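Local coordinates for soluble KIT ligand (Mus musculus, PDB 2O27), which binds the receptor tyrosine kinase KIT as a non-covalent homodimer, bringing two receptors together and so activating them by autophosphorylation, at residues N9-L20 against G67-L77. Sequence-based numbering, arbitrary orientation.
Sequences NVKDITKLVANL and GLSNYSIIDKL
Asn-70 holds CG anti to its carbonyl carbon (chi1 -69°), and its amide meets Asn-19. Ile-73 has CG2 anti to its backbone N, which sets that methyl against Lys-11 O at 3.4 Å. The two asparagines exchange two hydrogen bonds. Asn-70 ND2 gives a nearly straight one to Asn-19 O (3.1 Å), and Asn-19 ND2 gives a longer one to Asn-70 OD1 (3.3 Å). In both, the donor sits above the carbonyl plane but the acceptor lies in the donor's amide plane. The pair fixes the rotation of the Asn-70 amide. Asn-19 OD1 accepts from Asn-70 N of the second subunit, so this buried polar cluster reaches the dimer interface.

Leu-16 lies over one turn of helix 70-91. Its CD1 meets Ile-74 CG1 at 3.9 Å, its CG meets Ile-73 CG2 at 4.0 Å, and CD2 lies by the Asn-70 amide. Ile-13 CG1 packs on Leu-77 CD1 at 3.8 Å. The poorly ordered Lys-11 lays CG across Lys-76 CG (3.5 Å).

Within the four-helix cytokine fold, helix 13-18 and residues 70-77 make an N-to-C angle of 132°. Phe-114 of helix 110-124 covers Ile-13 and Leu-16, while Leu-57 and Leu-58 of helix 43-58 back Ile-74.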
loop_
_atom_site.group_PDB
_atom_site.type_symbol
_atom_site.label_atom_id
_atom_site.label_comp_id
_atom_site.label_asym_id
_atom_site.label_seq_id
_atom_site.Cartn_x
_atom_site.Cartn_y
_atom_site.Cartn_z
ATOM N N ASN A 9 10.273 -15.374 -15.512
ATOM C CA ASN A 9 10.325 -13.923 -15.649
ATOM C C ASN A 9 9.206 -13.312 -14.816
ATOM O O ASN A 9 8.043 -13.361 -15.208
ATOM C CB ASN A 9 10.157 -13.528 -17.119
ATOM C CG ASN A 9 11.256 -12.594 -17.593
ATOM O OD1 ASN A 9 12.430 -12.962 -17.620
ATOM N ND2 ASN A 9 10.880 -11.376 -17.969
ATOM N N VAL A 10 9.552 -12.739 -13.671
ATOM C CA VAL A 10 8.539 -12.154 -12.801
ATOM C C VAL A 10 8.955 -10.882 -12.065
ATOM O O VAL A 10 8.116 -10.223 -11.460
ATOM C CB VAL A 10 8.065 -13.186 -11.749
ATOM C CG1 VAL A 10 7.350 -14.344 -12.444
ATOM C CG2 VAL A 10 9.249 -13.693 -10.949
ATOM N N LYS A 11 10.235 -10.529 -12.130
ATOM C CA LYS A 11 10.739 -9.344 -11.436
ATOM C C LYS A 11 10.393 -9.367 -9.946
ATOM O O LYS A 11 10.287 -8.326 -9.303
ATOM C CB LYS A 11 10.210 -8.058 -12.077
ATOM C CG LYS A 11 11.140 -7.484 -13.137
ATOM C CD LYS A 11 11.118 -5.967 -13.119
ATOM C CE LYS A 11 11.628 -5.431 -11.790
ATOM N NZ LYS A 11 11.546 -3.949 -11.707
ATOM N N ASP A 12 10.208 -10.574 -9.422
ATOM C CA ASP A 12 9.909 -10.820 -8.023
ATOM C C ASP A 12 8.685 -10.195 -7.371
ATOM O O ASP A 12 8.680 -9.049 -6.905
ATOM C CB ASP A 12 11.145 -10.562 -7.171
ATOM C CG ASP A 12 12.137 -11.703 -7.249
ATOM O OD1 ASP A 12 11.717 -12.861 -7.041
ATOM O OD2 ASP A 12 13.330 -11.450 -7.519
ATOM N N ILE A 13 7.657 -11.018 -7.361
ATOM C CA ILE A 13 6.392 -10.721 -6.747
ATOM C C ILE A 13 6.539 -10.726 -5.216
ATOM O O ILE A 13 5.833 -10.013 -4.521
ATOM C CB ILE A 13 5.381 -11.787 -7.236
ATOM C CG1 ILE A 13 5.116 -11.545 -8.731
ATOM C CG2 ILE A 13 4.106 -11.776 -6.411
ATOM C CD1 ILE A 13 4.217 -12.578 -9.380
ATOM N N THR A 14 7.480 -11.516 -4.716
ATOM C CA THR A 14 7.730 -11.649 -3.288
ATOM C C THR A 14 8.141 -10.319 -2.676
ATOM O O THR A 14 7.627 -9.924 -1.627
ATOM C CB THR A 14 8.827 -12.725 -3.005
ATOM O OG1 THR A 14 8.349 -14.006 -3.437
ATOM C CG2 THR A 14 9.145 -12.813 -1.513
ATOM N N LYS A 15 9.064 -9.635 -3.338
ATOM C CA LYS A 15 9.533 -8.342 -2.871
ATOM C C LYS A 15 8.362 -7.349 -2.916
ATOM O O LYS A 15 8.182 -6.547 -2.000
ATOM C CB LYS A 15 10.695 -7.866 -3.753
ATOM C CG LYS A 15 11.584 -6.778 -3.134
ATOM C CD LYS A 15 11.156 -5.363 -3.533
ATOM C CE LYS A 15 12.042 -4.281 -2.897
ATOM N NZ LYS A 15 13.485 -4.394 -3.254
ATOM N N LEU A 16 7.554 -7.435 -3.973
ATOM C CA LEU A 16 6.399 -6.562 -4.155
ATOM C C LEU A 16 5.422 -6.755 -3.007
ATOM O O LEU A 16 5.002 -5.793 -2.365
ATOM C CB LEU A 16 5.681 -6.892 -5.465
ATOM C CG LEU A 16 4.978 -5.805 -6.274
ATOM C CD1 LEU A 16 3.640 -6.321 -6.728
ATOM C CD2 LEU A 16 4.822 -4.528 -5.487
ATOM N N VAL A 17 5.059 -8.010 -2.750
ATOM C CA VAL A 17 4.110 -8.307 -1.688
ATOM C C VAL A 17 4.666 -7.819 -0.362
ATOM O O VAL A 17 3.919 -7.359 0.489
ATOM C CB VAL A 17 3.807 -9.821 -1.596
ATOM C CG1 VAL A 17 2.990 -10.128 -0.348
ATOM C CG2 VAL A 17 3.035 -10.256 -2.830
ATOM N N ALA A 18 5.981 -7.908 -0.212
ATOM C CA ALA A 18 6.668 -7.490 1.021
ATOM C C ALA A 18 6.717 -5.973 1.175
ATOM O O ALA A 18 6.866 -5.455 2.294
ATOM C CB ALA A 18 8.095 -8.055 1.031
ATOM N N ASN A 19 6.584 -5.274 0.041
ATOM C CA ASN A 19 6.627 -3.828 0.011
ATOM C C ASN A 19 5.249 -3.183 -0.179
ATOM O O ASN A 19 5.166 -1.988 -0.414
ATOM C CB ASN A 19 7.569 -3.364 -1.092
ATOM C CG ASN A 19 8.486 -2.260 -0.637
ATOM O OD1 ASN A 19 8.866 -2.202 0.519
ATOM N ND2 ASN A 19 8.851 -1.382 -1.550
ATOM N N LEU A 20 4.195 -3.996 -0.118
ATOM C CA LEU A 20 2.810 -3.543 -0.218
ATOM C C LEU A 20 2.211 -3.733 1.165
ATOM O O LEU A 20 2.571 -4.666 1.863
ATOM C CB LEU A 20 2.028 -4.385 -1.227
ATOM C CG LEU A 20 2.203 -3.974 -2.698
ATOM C CD1 LEU A 20 1.393 -4.888 -3.608
ATOM C CD2 LEU A 20 1.756 -2.489 -2.838
ATOM N N GLY A 67 16.084 1.377 -7.008
ATOM C CA GLY A 67 15.691 0.616 -5.840
ATOM C C GLY A 67 14.583 -0.408 -6.018
ATOM O O GLY A 67 13.932 -0.784 -5.036
ATOM N N LEU A 68 14.366 -0.877 -7.244
ATOM C CA LEU A 68 13.315 -1.868 -7.486
ATOM C C LEU A 68 12.048 -1.368 -6.804
ATOM O O LEU A 68 11.687 -1.823 -5.727
ATOM C CB LEU A 68 13.711 -3.219 -6.885
ATOM C CG LEU A 68 13.790 -4.438 -7.800
ATOM C CD1 LEU A 68 14.108 -5.665 -6.962
ATOM C CD2 LEU A 68 12.482 -4.625 -8.528
ATOM N N SER A 69 11.387 -0.417 -7.436
ATOM C CA SER A 69 10.184 0.158 -6.891
ATOM C C SER A 69 8.957 -0.671 -7.219
ATOM O O SER A 69 8.984 -1.510 -8.111
ATOM C CB SER A 69 10.005 1.568 -7.441
ATOM O OG SER A 69 9.762 1.560 -8.833
ATOM N N ASN A 70 7.881 -0.422 -6.491
ATOM C CA ASN A 70 6.641 -1.121 -6.727
ATOM C C ASN A 70 6.159 -0.774 -8.130
ATOM O O ASN A 70 5.676 -1.646 -8.858
ATOM C CB ASN A 70 5.599 -0.710 -5.673
ATOM C CG ASN A 70 5.945 -1.232 -4.285
ATOM O OD1 ASN A 70 6.927 -1.950 -4.116
ATOM N ND2 ASN A 70 5.135 -0.876 -3.291
ATOM N N TYR A 71 6.318 0.492 -8.520
ATOM C CA TYR A 71 5.874 0.921 -9.842
ATOM C C TYR A 71 6.514 0.055 -10.927
ATOM O O TYR A 71 5.821 -0.466 -11.791
ATOM C CB TYR A 71 6.224 2.408 -10.117
ATOM C CG TYR A 71 5.721 2.915 -11.453
ATOM C CD1 TYR A 71 4.498 3.578 -11.552
ATOM C CD2 TYR A 71 6.433 2.683 -12.631
ATOM C CE1 TYR A 71 3.986 3.999 -12.792
ATOM C CE2 TYR A 71 5.925 3.102 -13.882
ATOM C CZ TYR A 71 4.701 3.760 -13.936
ATOM O OH TYR A 71 4.180 4.197 -15.129
ATOM N N SER A 72 7.835 -0.096 -10.871
ATOM C CA SER A 72 8.564 -0.883 -11.873
ATOM C C SER A 72 8.146 -2.356 -11.944
ATOM O O SER A 72 7.901 -2.875 -13.031
ATOM C CB SER A 72 10.073 -0.787 -11.615
ATOM O OG SER A 72 10.390 -1.114 -10.270
ATOM N N ILE A 73 8.087 -3.025 -10.793
ATOM C CA ILE A 73 7.693 -4.431 -10.746
ATOM C C ILE A 73 6.271 -4.614 -11.306
ATOM O O ILE A 73 6.020 -5.465 -12.150
ATOM C CB ILE A 73 7.713 -4.979 -9.285
ATOM C CG1 ILE A 73 9.072 -4.728 -8.623
ATOM C CG2 ILE A 73 7.435 -6.471 -9.295
ATOM C CD1 ILE A 73 9.060 -5.001 -7.094
ATOM N N ILE A 74 5.338 -3.809 -10.824
ATOM C CA ILE A 74 3.958 -3.899 -11.282
ATOM C C ILE A 74 3.874 -3.642 -12.791
ATOM O O ILE A 74 3.132 -4.323 -13.521
ATOM C CB ILE A 74 3.074 -2.857 -10.548
ATOM C CG1 ILE A 74 2.933 -3.241 -9.075
ATOM C CG2 ILE A 74 1.708 -2.729 -11.234
ATOM C CD1 ILE A 74 2.299 -2.132 -8.193
ATOM N N ASP A 75 4.606 -2.630 -13.251
ATOM C CA ASP A 75 4.599 -2.285 -14.665
ATOM C C ASP A 75 5.107 -3.476 -15.487
ATOM O O ASP A 75 4.589 -3.762 -16.560
ATOM C CB ASP A 75 5.490 -1.056 -14.932
ATOM C CG ASP A 75 5.498 -0.651 -16.405
ATOM O OD1 ASP A 75 6.586 -0.596 -16.985
ATOM O OD2 ASP A 75 4.425 -0.388 -16.982
ATOM N N LYS A 76 6.134 -4.148 -14.980
ATOM C CA LYS A 76 6.704 -5.307 -15.651
ATOM C C LYS A 76 5.669 -6.429 -15.693
ATOM O O LYS A 76 5.498 -7.079 -16.720
ATOM C CB LYS A 76 7.953 -5.783 -14.905
ATOM C CG LYS A 76 8.454 -7.163 -15.320
ATOM C CD LYS A 76 9.041 -7.170 -16.724
ATOM C CE LYS A 76 9.445 -8.579 -17.147
ATOM N NZ LYS A 76 10.360 -9.223 -16.163
ATOM N N LEU A 77 4.977 -6.642 -14.574
ATOM C CA LEU A 77 3.947 -7.676 -14.485
ATOM C C LEU A 77 2.789 -7.368 -15.427
ATOM O O LEU A 77 2.165 -8.273 -15.964
ATOM C CB LEU A 77 3.438 -7.805 -13.041
ATOM C CG LEU A 77 4.409 -8.435 -12.039
ATOM C CD1 LEU A 77 3.785 -8.524 -10.658
ATOM C CD2 LEU A 77 4.760 -9.826 -12.513
#